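PDB 4E4U: mandalate racemase/muconate lactonizing enzyme from Unidentified, which is of unsettled substrate but, as a member of the enolase superfamily, probably catalyses a reaction that begins with removal of a proton beside a carboxylate. Local coordinates for residues T129-K134 with D146-C151; V163-A168 with A202-G207; I336-G341 with I351-G356; R186-C191 with A221-K226. All blocks are in the same frame, centred on the assembly; numbering follows the deposited sequence.

In the fold
The four contacts illustrate how chemistry follows position in a beta/alpha barrel. Interaction 2 is the buried one, a backbone-bonded pair of parallel strands. Interaction 1 shares its sheet through strand 125-130, the neighbour of strand 162-165, but is partly buried apolar packing of a bend on a helix. Interaction 4 lies outside interaction 2 and joins helices 181-198 and 214-224 by ion pairs over a small apolar patch; Leu224 CD1 reaches Phe206 CD1 at 3.6 Å. Interaction 3, a surface contact about 29 Å from interaction 4 between centres, relies on indole faces and water. It meets interaction 1 where Thr129 OG1 lies 3.0 Å from Met337 N.

Interaction 1: T129-K134 with D146-C151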
loop_
_atom_site.group_PDB
_atom_site.type_symbol
_atom_site.label_atom_id
_atom_site.label_comp_id
_atom_site.label_asym_id
_atom_site.label_seq_id
_atom_site.Cartn_x
_atom_site.Cartn_y
_atom_site.Cartn_z
ATOM N N THR A 129 -14.977 -36.964 3.065
ATOM C CA THR A 129 -14.731 -37.661 1.814
ATOM C C THR A 129 -15.425 -36.965 0.649
ATOM O O THR A 129 -16.432 -36.274 0.831
ATOM C CB THR A 129 -15.175 -39.144 1.882
ATOM O OG1 THR A 129 -14.836 -39.806 0.654
ATOM C CG2 THR A 129 -16.679 -39.257 2.132
ATOM N N TYR A 130 -14.863 -37.127 -0.545
ATOM C CA TYR A 130 -15.606 -36.862 -1.765
ATOM C C TYR A 130 -16.826 -37.769 -1.798
ATOM O O TYR A 130 -16.805 -38.890 -1.271
ATOM C CB TYR A 130 -14.758 -37.191 -2.991
ATOM C CG TYR A 130 -14.186 -36.006 -3.730
ATOM C CD1 TYR A 130 -15.010 -35.065 -4.330
ATOM C CD2 TYR A 130 -12.815 -35.843 -3.846
ATOM C CE1 TYR A 130 -14.486 -33.986 -5.016
ATOM C CE2 TYR A 130 -12.278 -34.771 -4.531
ATOM C CZ TYR A 130 -13.120 -33.841 -5.113
ATOM O OH TYR A 130 -12.587 -32.769 -5.791
ATOM N N LEU A 131 -17.883 -37.289 -2.438
ATOM C CA LEU A 131 -19.039 -38.120 -2.718
ATOM C C LEU A 131 -18.734 -39.002 -3.925
ATOM O O LEU A 131 -18.255 -38.515 -4.961
ATOM C CB LEU A 131 -20.262 -37.246 -2.994
ATOM C CG LEU A 131 -20.659 -36.313 -1.849
ATOM C CD1 LEU A 131 -21.848 -35.434 -2.238
ATOM C CD2 LEU A 131 -20.968 -37.116 -0.592
ATOM N N TYR A 132 -19.004 -40.299 -3.793
ATOM C CA TYR A 132 -18.815 -41.243 -4.895
ATOM C C TYR A 132 -20.131 -41.929 -5.263
ATOM O O TYR A 132 -20.284 -43.140 -5.071
ATOM C CB TYR A 132 -17.765 -42.295 -4.528
ATOM C CG TYR A 132 -16.363 -41.743 -4.392
ATOM C CD1 TYR A 132 -15.534 -41.613 -5.499
ATOM C CD2 TYR A 132 -15.864 -41.357 -3.154
ATOM C CE1 TYR A 132 -14.249 -41.108 -5.373
ATOM C CE2 TYR A 132 -14.590 -40.857 -3.018
ATOM C CZ TYR A 132 -13.781 -40.731 -4.125
ATOM O OH TYR A 132 -12.507 -40.228 -3.971
ATOM N N PRO A 133 -21.084 -41.160 -5.815
ATOM C CA PRO A 133 -22.405 -41.714 -6.118
ATOM C C PRO A 133 -22.338 -42.608 -7.347
ATOM O O PRO A 133 -21.596 -42.301 -8.277
ATOM C CB PRO A 133 -23.248 -40.460 -6.425
ATOM C CG PRO A 133 -22.362 -39.267 -6.115
ATOM C CD PRO A 133 -20.973 -39.760 -6.259
ATOM N N LYS A 134 -23.090 -43.702 -7.349
ATOM C CA LYS A 134 -23.127 -44.580 -8.512
ATOM C C LYS A 134 -24.467 -44.499 -9.225
ATOM O O LYS A 134 -25.520 -44.440 -8.581
ATOM C CB LYS A 134 -22.841 -46.032 -8.116
ATOM C CG LYS A 134 -21.397 -46.308 -7.727
ATOM C CD LYS A 134 -21.165 -47.802 -7.524
ATOM C CE LYS A 134 -19.744 -48.079 -7.036
ATOM N NZ LYS A 134 -19.496 -49.533 -6.812
ATOM N N ASP A 146 -29.228 -35.300 -7.239
ATOM C CA ASP A 146 -30.008 -36.113 -6.315
ATOM C C ASP A 146 -29.242 -37.361 -5.869
ATOM O O ASP A 146 -29.325 -37.760 -4.706
ATOM C CB ASP A 146 -31.363 -36.463 -6.931
ATOM C CG ASP A 146 -32.235 -35.236 -7.132
ATOM O OD1 ASP A 146 -32.336 -34.419 -6.192
ATOM O OD2 ASP A 146 -32.807 -35.082 -8.231
ATOM N N LEU A 147 -28.483 -37.967 -6.782
ATOM C CA LEU A 147 -27.597 -39.070 -6.413
ATOM C C LEU A 147 -26.530 -38.582 -5.441
ATOM O O LEU A 147 -26.186 -39.281 -4.488
ATOM C CB LEU A 147 -26.921 -39.682 -7.641
ATOM C CG LEU A 147 -27.712 -40.658 -8.500
ATOM C CD1 LEU A 147 -26.838 -41.129 -9.643
ATOM C CD2 LEU A 147 -28.195 -41.843 -7.668
ATOM N N ALA A 148 -25.995 -37.388 -5.694
ATOM C CA ALA A 148 -25.018 -36.790 -4.789
ATOM C C ALA A 148 -25.636 -36.595 -3.404
ATOM O O ALA A 148 -25.021 -36.927 -2.388
ATOM C CB ALA A 148 -24.511 -35.466 -5.346
ATOM N N ALA A 149 -26.854 -36.061 -3.366
ATOM C CA ALA A 149 -27.533 -35.806 -2.102
ATOM C C ALA A 149 -27.762 -37.102 -1.325
ATOM O O ALA A 149 -27.545 -37.153 -0.110
ATOM C CB ALA A 149 -28.848 -35.078 -2.340
ATOM N N GLU A 150 -28.206 -38.144 -2.026
ATOM C CA GLU A 150 -28.438 -39.447 -1.409
ATOM C C GLU A 150 -27.140 -39.990 -0.821
ATOM O O GLU A 150 -27.117 -40.509 0.298
ATOM C CB GLU A 150 -28.999 -40.422 -2.444
ATOM C CG GLU A 150 -29.137 -41.856 -1.956
ATOM C CD GLU A 150 -29.671 -42.788 -3.025
ATOM O OE1 GLU A 150 -29.068 -42.862 -4.118
ATOM O OE2 GLU A 150 -30.697 -43.450 -2.768
ATOM N N CYS A 151 -26.060 -39.857 -1.581
ATOM C CA CYS A 151 -24.750 -40.301 -1.132
ATOM C C CYS A 151 -24.297 -39.510 0.099
ATOM O O CYS A 151 -23.754 -40.076 1.048
ATOM C CB CYS A 151 -23.747 -40.154 -2.276
ATOM S SG CYS A 151 -22.055 -40.621 -1.879
#
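Cys151 turns its sulfur from the helix toward the bend formed by Leu131, Tyr132 and Pro133, and these three meet it in turn. With SG anti to the backbone N (chi1 178°), the sulfur comes within 3.6 Å of the backbone N of Tyr132, a close approach and not a hydrogen bond, while SG also lies 3.9 Å from CD2 of Leu131. The other branch of Leu131 goes to the preceding turn of the helix, where CD1 sits 3.5 Å from the carbonyl O of Ala148 and also touches the Ala148 methyl, so the two branches straddle residues three apart in the helix.

The pairing belongs to the beta-alpha-beta unit of strand 125-130, helix 145-158 and strand 162-165 in the barrel domain, and it joins the chain leaving the first strand to the early turns of the following helix. Pro133 lays its ring against the helix between Leu147 and Cys151: CB is 3.9 Å from CB of Leu147, CG is 3.9 Å from CA of Ala148, and CG also lies 4.2 Å from CB of Cys151. Farther out, CD1 of Leu147 packs 3.7 Å from the carbonyl O of Lys134. The sulfur of Cys151 is linked covalently to a sulfur of a dimercaptobutanediol molecule, probably from the crystallisation liquor, in a pocket that Tyr132, Glu154, Asn155 and Leu158 help to line.

Interaction 2: V163-A168 with A202-G207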
loop_
_atom_site.group_PDB
_atom_site.type_symbol
_atom_site.label_atom_id
_atom_site.label_comp_id
_atom_site.label_asym_id
_atom_site.label_seq_id
_atom_site.Cartn_x
_atom_site.Cartn_y
_atom_site.Cartn_z
ATOM N N VAL A 163 -18.659 -33.252 3.522
ATOM C CA VAL A 163 -18.617 -33.993 2.263
ATOM C C VAL A 163 -18.176 -33.047 1.155
ATOM O O VAL A 163 -18.460 -31.845 1.216
ATOM C CB VAL A 163 -19.984 -34.634 1.907
ATOM C CG1 VAL A 163 -20.357 -35.712 2.926
ATOM C CG2 VAL A 163 -21.083 -33.566 1.801
ATOM N N LYS A 164 -17.475 -33.579 0.153
ATOM C CA LYS A 164 -16.944 -32.760 -0.936
ATOM C C LYS A 164 -17.466 -33.225 -2.295
ATOM O O LYS A 164 -17.698 -34.412 -2.512
ATOM C CB LYS A 164 -15.415 -32.778 -0.916
ATOM C CG LYS A 164 -14.779 -31.765 -1.860
ATOM C CD LYS A 164 -13.352 -31.419 -1.439
ATOM C CE LYS A 164 -12.336 -32.355 -2.059
ATOM N NZ LYS A 164 -10.923 -31.971 -1.741
ATOM N N PHE A 165 -17.642 -32.281 -3.214
ATOM C CA PHE A 165 -18.144 -32.586 -4.561
ATOM C C PHE A 165 -17.724 -31.456 -5.497
ATOM O O PHE A 165 -17.520 -30.325 -5.050
ATOM C CB PHE A 165 -19.677 -32.777 -4.567
ATOM C CG PHE A 165 -20.418 -31.693 -3.843
ATOM C CD1 PHE A 165 -20.580 -31.749 -2.466
ATOM C CD2 PHE A 165 -20.935 -30.606 -4.537
ATOM C CE1 PHE A 165 -21.241 -30.727 -1.790
ATOM C CE2 PHE A 165 -21.598 -29.587 -3.869
ATOM C CZ PHE A 165 -21.753 -29.650 -2.494
ATOM N N ASP A 166 -17.563 -31.770 -6.784
ATOM C CA ASP A 166 -17.225 -30.756 -7.788
ATOM C C ASP A 166 -18.165 -30.823 -8.991
ATOM O O ASP A 166 -17.947 -31.612 -9.920
ATOM C CB ASP A 166 -15.777 -30.898 -8.273
ATOM C CG ASP A 166 -15.397 -29.810 -9.273
ATOM O OD1 ASP A 166 -16.241 -28.934 -9.547
ATOM O OD2 ASP A 166 -14.263 -29.820 -9.789
ATOM N N PRO A 167 -19.211 -29.982 -8.986
ATOM C CA PRO A 167 -20.182 -29.958 -10.083
ATOM C C PRO A 167 -19.845 -28.929 -11.170
ATOM O O PRO A 167 -20.694 -28.634 -12.018
ATOM C CB PRO A 167 -21.480 -29.576 -9.364
ATOM C CG PRO A 167 -21.021 -28.665 -8.269
ATOM C CD PRO A 167 -19.620 -29.108 -7.871
ATOM N N ALA A 168 -18.618 -28.406 -11.160
ATOM C CA ALA A 168 -18.282 -27.245 -11.991
ATOM C C ALA A 168 -17.720 -27.564 -13.380
ATOM O O ALA A 168 -17.207 -26.675 -14.059
ATOM C CB ALA A 168 -17.351 -26.314 -11.243
ATOM N N ALA A 202 -23.526 -31.860 8.373
ATOM C CA ALA A 202 -22.275 -31.921 7.628
ATOM C C ALA A 202 -22.035 -30.631 6.871
ATOM O O ALA A 202 -22.954 -30.064 6.271
ATOM C CB ALA A 202 -22.275 -33.104 6.666
ATOM N N ASP A 203 -20.795 -30.168 6.913
ATOM C CA ASP A 203 -20.391 -29.060 6.068
ATOM C C ASP A 203 -20.307 -29.462 4.601
ATOM O O ASP A 203 -20.013 -30.620 4.273
ATOM C CB ASP A 203 -19.033 -28.519 6.520
ATOM C CG ASP A 203 -19.147 -27.560 7.693
ATOM O OD1 ASP A 203 -19.765 -26.481 7.534
ATOM O OD2 ASP A 203 -18.608 -27.877 8.778
ATOM N N LEU A 204 -20.578 -28.492 3.730
ATOM C CA LEU A 204 -20.354 -28.650 2.302
ATOM C C LEU A 204 -18.963 -28.151 1.957
ATOM O O LEU A 204 -18.584 -27.034 2.328
ATOM C CB LEU A 204 -21.355 -27.814 1.504
ATOM C CG LEU A 204 -22.843 -27.967 1.803
ATOM C CD1 LEU A 204 -23.668 -27.078 0.885
ATOM C CD2 LEU A 204 -23.257 -29.395 1.646
ATOM N N LEU A 205 -18.209 -28.974 1.241
ATOM C CA LEU A 205 -16.896 -28.593 0.737
ATOM C C LEU A 205 -17.021 -28.502 -0.771
ATOM O O LEU A 205 -17.254 -29.508 -1.442
ATOM C CB LEU A 205 -15.850 -29.638 1.129
ATOM C CG LEU A 205 -15.832 -30.000 2.609
ATOM C CD1 LEU A 205 -14.859 -31.122 2.874
ATOM C CD2 LEU A 205 -15.496 -28.794 3.447
ATOM N N PHE A 206 -16.914 -27.293 -1.309
ATOM C CA PHE A 206 -17.105 -27.127 -2.738
ATOM C C PHE A 206 -15.763 -27.371 -3.419
ATOM O O PHE A 206 -14.882 -26.509 -3.407
ATOM C CB PHE A 206 -17.693 -25.755 -3.074
ATOM C CG PHE A 206 -18.316 -25.703 -4.428
ATOM C CD1 PHE A 206 -19.627 -26.119 -4.622
ATOM C CD2 PHE A 206 -17.579 -25.273 -5.516
ATOM C CE1 PHE A 206 -20.192 -26.086 -5.877
ATOM C CE2 PHE A 206 -18.138 -25.237 -6.772
ATOM C CZ PHE A 206 -19.443 -25.643 -6.956
ATOM N N GLY A 207 -15.609 -28.572 -3.971
ATOM C CA GLY A 207 -14.302 -29.096 -4.321
ATOM C C GLY A 207 -13.844 -28.852 -5.739
ATOM O O GLY A 207 -13.416 -29.784 -6.431
#
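Val163 and Asp203 begin a ladder of backbone bonds between two parallel strands, with Val163 N donating to Asp203 O at 3.1 Å. Leu205 N then reaches back to Val163 O (2.9 Å), Phe165 N gives a weak bond to Leu205 O (3.3 Å), and Gly207 N closes the series on Phe165 O at 2.8 Å. Leu205 O is met a second time by a C-H, since CA of Lys164 lies 3.3 Å from it.

Side chains sort to the two sides of this pair. Phe165 has its CG between the backbone N and carbonyl carbon (chi1 48°), a torsion that brings the ring over the partner strand: Leu205 O lies over one face, off toward the rim, and Leu204 CD2 comes up at the edge. The side chain of Phe206 crosses that of Phe165 at about a right angle, CD1 to CE2 4.1 Å, and its CZ meets CD of Pro167 at 3.6 Å. On the other side the Lys164 methylenes cross the Leu205 side chain at about a right angle and reach Gly207, whose CA is 3.7 Å from Lys164 CG.

Further out, helix 181-198 covers Leu204 and Phe206. Asp166 closes an Asx turn onto Ala168 N and is held by His209 and Gln211. Such chemistry, apolar around Phe165, Leu204 and Phe206, with the charged end of Lys164 on the side of Leu205, implies that directional backbone bonds set the register and that the buried lysine's charge is probably met by Glu233 and Tyr128, from other barrel strands.

Interaction 3: I336-G341 with I351-G356; sequences IMTWGG and IRWEDG
The indole of Trp353 is sandwiched between a methyl and a backbone amide: CG2 of Thr338 stands 3.5 Å from the centroid of its six-membered ring and only 8° off the ring normal, a CH-pi contact, while Gly356 N lies 3.1 Å above the opposite face, toward the rim. Trp339 is covered in a similar way. CG2 of Ile351 sits 4.0 Å from the centroid of its five-membered ring, 23° off the normal, and CD1 of the same isoleucine reaches farther along that face; Ile336 N lies over the other. The two tryptophan side chains cross at about a right angle, CD1 of Trp339 4.1 Å from CD1 of Trp353.

A type II' beta turn from Ile336 to Trp339 presents Thr338 and Trp339 side by side, and Trp353, its CG anti to the backbone N (chi1 -172°), swings in to meet both. The backbones are joined through water. One molecule donates to Trp339 O (3.1 Å) and accepts from Ile351 N (3.0 Å); a second donates to Trp339 O (3.0 Å) and to Ile351 O (2.7 Å). Met337 O is buried here without a polar partner.

The contact links the segment after strand 333-335 to strand 352-354, which pairs antiparallel with 357-359. The Trp339 ring meets His343 edge-to-face, Trp353 NE1 is hydrogen-bonded to Ser127 OG of strand 125-130, Ile351 leans on helix 314-325, and Leu158 of helix 145-158 packs against Thr338 and Trp353.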
loop_
_atom_site.group_PDB
_atom_site.type_symbol
_atom_site.label_atom_id
_atom_site.label_comp_id
_atom_site.label_asym_id
_atom_site.label_seq_id
_atom_site.Cartn_x
_atom_site.Cartn_y
_atom_site.Cartn_z
ATOM N N ILE A 336 -10.284 -41.003 1.732
ATOM C CA ILE A 336 -10.835 -41.626 0.542
ATOM C C ILE A 336 -11.852 -42.644 1.031
ATOM O O ILE A 336 -11.503 -43.749 1.445
ATOM C CB ILE A 336 -9.742 -42.227 -0.351
ATOM C CG1 ILE A 336 -8.811 -41.100 -0.822
ATOM C CG2 ILE A 336 -10.365 -42.933 -1.541
ATOM C CD1 ILE A 336 -7.617 -41.544 -1.640
ATOM N N MET A 337 -13.116 -42.225 1.021
ATOM C CA MET A 337 -14.192 -42.965 1.676
ATOM C C MET A 337 -13.778 -43.275 3.113
ATOM O O MET A 337 -13.374 -42.355 3.825
ATOM C CB MET A 337 -14.608 -44.185 0.854
ATOM C CG MET A 337 -15.166 -43.744 -0.494
ATOM S SD MET A 337 -15.878 -45.021 -1.512
ATOM C CE MET A 337 -14.415 -45.934 -1.882
ATOM N N THR A 338 -13.844 -44.534 3.541
ATOM C CA THR A 338 -13.450 -44.860 4.914
ATOM C C THR A 338 -12.176 -45.707 4.990
ATOM O O THR A 338 -11.981 -46.462 5.943
ATOM C CB THR A 338 -14.589 -45.545 5.694
ATOM O OG1 THR A 338 -14.936 -46.780 5.060
ATOM C CG2 THR A 338 -15.815 -44.645 5.732
ATOM N N TRP A 339 -11.323 -45.562 3.979
ATOM C CA TRP A 339 -10.009 -46.213 3.916
ATOM C C TRP A 339 -10.072 -47.729 3.791
ATOM O O TRP A 339 -9.129 -48.428 4.176
ATOM C CB TRP A 339 -9.120 -45.825 5.105
ATOM C CG TRP A 339 -8.834 -44.356 5.217
ATOM C CD1 TRP A 339 -9.219 -43.524 6.228
ATOM C CD2 TRP A 339 -8.091 -43.548 4.297
ATOM N NE1 TRP A 339 -8.760 -42.251 5.997
ATOM C CE2 TRP A 339 -8.059 -42.238 4.812
ATOM C CE3 TRP A 339 -7.446 -43.806 3.081
ATOM C CZ2 TRP A 339 -7.417 -41.184 4.158
ATOM C CZ3 TRP A 339 -6.809 -42.759 2.430
ATOM C CH2 TRP A 339 -6.803 -41.463 2.968
ATOM N N GLY A 340 -11.181 -48.241 3.261
ATOM C CA GLY A 340 -11.301 -49.662 2.987
ATOM C C GLY A 340 -10.778 -49.974 1.597
ATOM O O GLY A 340 -9.923 -49.258 1.066
ATOM N N GLY A 341 -11.286 -51.047 1.003
ATOM C CA GLY A 341 -10.918 -51.402 -0.354
ATOM C C GLY A 341 -9.425 -51.588 -0.537
ATOM O O GLY A 341 -8.747 -52.136 0.332
ATOM N N ILE A 351 -5.508 -48.140 7.895
ATOM C CA ILE A 351 -5.846 -46.917 8.608
ATOM C C ILE A 351 -7.210 -47.096 9.256
ATOM O O ILE A 351 -8.139 -47.622 8.634
ATOM C CB ILE A 351 -5.875 -45.736 7.640
ATOM C CG1 ILE A 351 -4.477 -45.530 7.057
ATOM C CG2 ILE A 351 -6.369 -44.473 8.337
ATOM C CD1 ILE A 351 -4.439 -44.598 5.885
ATOM N N ARG A 352 -7.319 -46.672 10.510
ATOM C CA ARG A 352 -8.540 -46.844 11.285
ATOM C C ARG A 352 -9.458 -45.624 11.197
ATOM O O ARG A 352 -9.034 -44.486 11.431
ATOM C CB ARG A 352 -8.184 -47.121 12.743
ATOM C CG ARG A 352 -9.367 -47.454 13.622
ATOM C CD ARG A 352 -8.911 -47.752 15.036
ATOM N NE ARG A 352 -10.039 -48.032 15.915
ATOM C CZ ARG A 352 -10.285 -49.218 16.462
ATOM N NH1 ARG A 352 -9.478 -50.243 16.231
ATOM N NH2 ARG A 352 -11.342 -49.372 17.242
ATOM N N TRP A 353 -10.720 -45.876 10.864
ATOM C CA TRP A 353 -11.721 -44.832 10.687
ATOM C C TRP A 353 -12.963 -45.239 11.465
ATOM O O TRP A 353 -13.440 -46.369 11.336
ATOM C CB TRP A 353 -12.063 -44.688 9.200
ATOM C CG TRP A 353 -12.940 -43.511 8.856
ATOM C CD1 TRP A 353 -12.529 -42.291 8.398
ATOM C CD2 TRP A 353 -14.374 -43.443 8.929
ATOM N NE1 TRP A 353 -13.613 -41.476 8.187
ATOM C CE2 TRP A 353 -14.754 -42.159 8.504
ATOM C CE3 TRP A 353 -15.366 -44.351 9.315
ATOM C CZ2 TRP A 353 -16.088 -41.754 8.456
ATOM C CZ3 TRP A 353 -16.690 -43.945 9.264
ATOM C CH2 TRP A 353 -17.039 -42.661 8.833
ATOM N N GLU A 354 -13.480 -44.327 12.284
ATOM C CA GLU A 354 -14.676 -44.595 13.080
ATOM C C GLU A 354 -15.536 -43.358 13.228
ATOM O O GLU A 354 -15.048 -42.317 13.672
ATOM C CB GLU A 354 -14.296 -45.046 14.489
ATOM C CG GLU A 354 -13.567 -46.346 14.584
ATOM C CD GLU A 354 -13.345 -46.773 16.020
ATOM O OE1 GLU A 354 -12.804 -47.872 16.220
ATOM O OE2 GLU A 354 -13.704 -46.009 16.942
ATOM N N ASP A 355 -16.812 -43.481 12.867
ATOM C CA ASP A 355 -17.814 -42.453 13.141
ATOM C C ASP A 355 -17.372 -41.051 12.717
ATOM O O ASP A 355 -17.575 -40.080 13.450
ATOM C CB ASP A 355 -18.180 -42.463 14.630
ATOM C CG ASP A 355 -19.513 -41.789 14.911
ATOM O OD1 ASP A 355 -20.307 -41.632 13.965
ATOM O OD2 ASP A 355 -19.774 -41.447 16.085
ATOM N N GLY A 356 -16.757 -40.940 11.542
ATOM C CA GLY A 356 -16.371 -39.640 11.021
ATOM C C GLY A 356 -14.940 -39.227 11.290
ATOM O O GLY A 356 -14.501 -38.195 10.785
HETATM O O HOH W 1 -6.156 -48.308 4.926
HETATM O O HOH W 2 -9.519 -49.260 7.021
#

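Interaction 4: R186-C191 with A221-K226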
loop_
_atom_site.group_PDB
_atom_site.type_symbol
_atom_site.label_atom_id
_atom_site.label_comp_id
_atom_site.label_asym_id
_atom_site.label_seq_id
_atom_site.Cartn_x
_atom_site.Cartn_y
_atom_site.Cartn_z
ATOM N N ARG A 186 -26.135 -25.474 -12.109
ATOM C CA ARG A 186 -25.921 -26.832 -11.623
ATOM C C ARG A 186 -25.134 -26.820 -10.315
ATOM O O ARG A 186 -25.432 -27.585 -9.399
ATOM C CB ARG A 186 -25.199 -27.674 -12.677
ATOM C CG ARG A 186 -24.939 -29.101 -12.244
ATOM C CD ARG A 186 -24.308 -29.894 -13.367
ATOM N NE ARG A 186 -22.932 -29.467 -13.609
ATOM C CZ ARG A 186 -22.328 -29.498 -14.794
ATOM N NH1 ARG A 186 -22.979 -29.897 -15.880
ATOM N NH2 ARG A 186 -21.069 -29.110 -14.900
ATOM N N CYS A 187 -24.137 -25.946 -10.223
ATOM C CA CYS A 187 -23.340 -25.840 -9.001
ATOM C C CYS A 187 -24.224 -25.467 -7.818
ATOM O O CYS A 187 -24.126 -26.054 -6.735
ATOM C CB CYS A 187 -22.235 -24.791 -9.157
ATOM S SG CYS A 187 -20.918 -25.252 -10.289
ATOM N N GLU A 188 -25.104 -24.499 -8.045
ATOM C CA GLU A 188 -26.036 -24.045 -7.028
ATOM C C GLU A 188 -27.001 -25.167 -6.640
ATOM O O GLU A 188 -27.292 -25.366 -5.454
ATOM C CB GLU A 188 -26.813 -22.841 -7.560
ATOM C CG GLU A 188 -27.111 -21.798 -6.528
ATOM C CD GLU A 188 -27.889 -20.626 -7.087
ATOM O OE1 GLU A 188 -27.588 -20.150 -8.214
ATOM O OE2 GLU A 188 -28.802 -20.174 -6.378
ATOM N N LEU A 189 -27.498 -25.897 -7.639
ATOM C CA LEU A 189 -28.450 -26.984 -7.405
ATOM C C LEU A 189 -27.837 -28.130 -6.602
ATOM O O LEU A 189 -28.498 -28.701 -5.733
ATOM C CB LEU A 189 -29.015 -27.503 -8.728
ATOM C CG LEU A 189 -30.109 -28.559 -8.585
ATOM C CD1 LEU A 189 -31.282 -28.013 -7.778
ATOM C CD2 LEU A 189 -30.575 -29.032 -9.947
ATOM N N PHE A 190 -26.582 -28.472 -6.886
ATOM C CA PHE A 190 -25.888 -29.478 -6.086
ATOM C C PHE A 190 -25.831 -29.049 -4.627
ATOM O O PHE A 190 -26.130 -29.838 -3.726
ATOM C CB PHE A 190 -24.471 -29.720 -6.606
ATOM C CG PHE A 190 -24.354 -30.890 -7.538
ATOM C CD1 PHE A 190 -24.846 -30.817 -8.840
ATOM C CD2 PHE A 190 -23.730 -32.057 -7.125
ATOM C CE1 PHE A 190 -24.723 -31.895 -9.708
ATOM C CE2 PHE A 190 -23.610 -33.141 -7.982
ATOM C CZ PHE A 190 -24.108 -33.062 -9.276
ATOM N N CYS A 191 -25.456 -27.797 -4.384
ATOM C CA CYS A 191 -25.391 -27.315 -3.009
ATOM C C CYS A 191 -26.761 -27.355 -2.345
ATOM O O CYS A 191 -26.886 -27.758 -1.190
ATOM C CB CYS A 191 -24.789 -25.910 -2.934
ATOM S SG CYS A 191 -23.029 -25.883 -3.283
ATOM N N ALA A 221 -19.165 -17.850 -6.457
ATOM C CA ALA A 221 -19.193 -17.679 -5.007
ATOM C C ALA A 221 -20.461 -16.962 -4.538
ATOM O O ALA A 221 -21.064 -17.358 -3.539
ATOM C CB ALA A 221 -17.951 -16.941 -4.526
ATOM N N LYS A 222 -20.885 -15.925 -5.259
ATOM C CA LYS A 222 -22.080 -15.187 -4.841
ATOM C C LYS A 222 -23.307 -16.092 -4.810
ATOM O O LYS A 222 -24.158 -15.935 -3.944
ATOM C CB LYS A 222 -22.329 -13.953 -5.715
ATOM C CG LYS A 222 -21.209 -12.909 -5.711
ATOM C CD LYS A 222 -20.403 -12.832 -4.411
ATOM C CE LYS A 222 -21.050 -11.947 -3.367
ATOM N NZ LYS A 222 -20.140 -11.772 -2.189
ATOM N N ARG A 223 -23.376 -17.045 -5.736
ATOM C CA ARG A 223 -24.469 -18.011 -5.778
ATOM C C ARG A 223 -24.409 -19.040 -4.663
ATOM O O ARG A 223 -25.445 -19.532 -4.205
ATOM C CB ARG A 223 -24.466 -18.740 -7.112
ATOM C CG ARG A 223 -24.919 -17.895 -8.278
ATOM C CD ARG A 223 -24.555 -18.597 -9.558
ATOM N NE ARG A 223 -25.048 -17.958 -10.774
ATOM C CZ ARG A 223 -26.054 -18.421 -11.509
ATOM N NH1 ARG A 223 -26.720 -19.509 -11.135
ATOM N NH2 ARG A 223 -26.387 -17.797 -12.626
ATOM N N LEU A 224 -23.196 -19.376 -4.236
ATOM C CA LEU A 224 -23.012 -20.439 -3.257
ATOM C C LEU A 224 -23.140 -19.960 -1.820
ATOM O O LEU A 224 -23.344 -20.773 -0.913
ATOM C CB LEU A 224 -21.655 -21.120 -3.451
ATOM C CG LEU A 224 -21.429 -21.769 -4.817
ATOM C CD1 LEU A 224 -20.116 -22.533 -4.803
ATOM C CD2 LEU A 224 -22.596 -22.680 -5.211
ATOM N N GLU A 225 -23.016 -18.653 -1.603
ATOM C CA GLU A 225 -22.998 -18.127 -0.237
ATOM C C GLU A 225 -24.229 -18.511 0.583
ATOM O O GLU A 225 -24.120 -18.784 1.776
ATOM C CB GLU A 225 -22.783 -16.608 -0.230
ATOM C CG GLU A 225 -21.331 -16.226 -0.508
ATOM C CD GLU A 225 -21.093 -14.733 -0.681
ATOM O OE1 GLU A 225 -22.056 -13.945 -0.641
ATOM O OE2 GLU A 225 -19.925 -14.337 -0.874
ATOM N N LYS A 226 -25.394 -18.564 -0.056
ATOM C CA LYS A 226 -26.619 -18.882 0.676
ATOM C C LYS A 226 -26.620 -20.295 1.265
ATOM O O LYS A 226 -27.428 -20.592 2.141
ATOM C CB LYS A 226 -27.857 -18.679 -0.210
ATOM C CG LYS A 226 -27.978 -19.667 -1.370
ATOM C CD LYS A 226 -29.250 -19.435 -2.201
ATOM C CE LYS A 226 -29.121 -18.257 -3.168
ATOM N NZ LYS A 226 -28.095 -18.480 -4.246
#
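Glu188 and Lys226 meet through quite different torsions. The glutamate leaves its helix with chi1 at -144°, away from the staggered positions, and then extends beyond CG (chi2 -180°). The lysine instead curls at chi3 and chi4, and its NZ arrives from above the carboxylate plane, 2.8 Å from Glu188 OE2. That same NZ also donates to Arg223 O (2.9 Å), which ties the curled chain back to the backbone three residues earlier. The other oxygen, Glu188 OE1, takes a weak, salt-bridging hydrogen bond from NH1 of Arg223, extended from CG to NE, at 3.1 Å, with the flat groups nearly perpendicular. Beside these charges, Leu224 CD2 packs 3.8 Å from SG of Cys191 and lies 4.0 Å from the carbonyl O of Cys187.

Arg223 has further partners: NH1 pairs with Asp185, and NH2 with Asp228 of the third subunit, so the network reaches a subunit interface. A salt-bridge network over a small apolar patch here joins successive outer helices, 181-198 and 214-224, of the beta/alpha barrel found in the enolase superfamily.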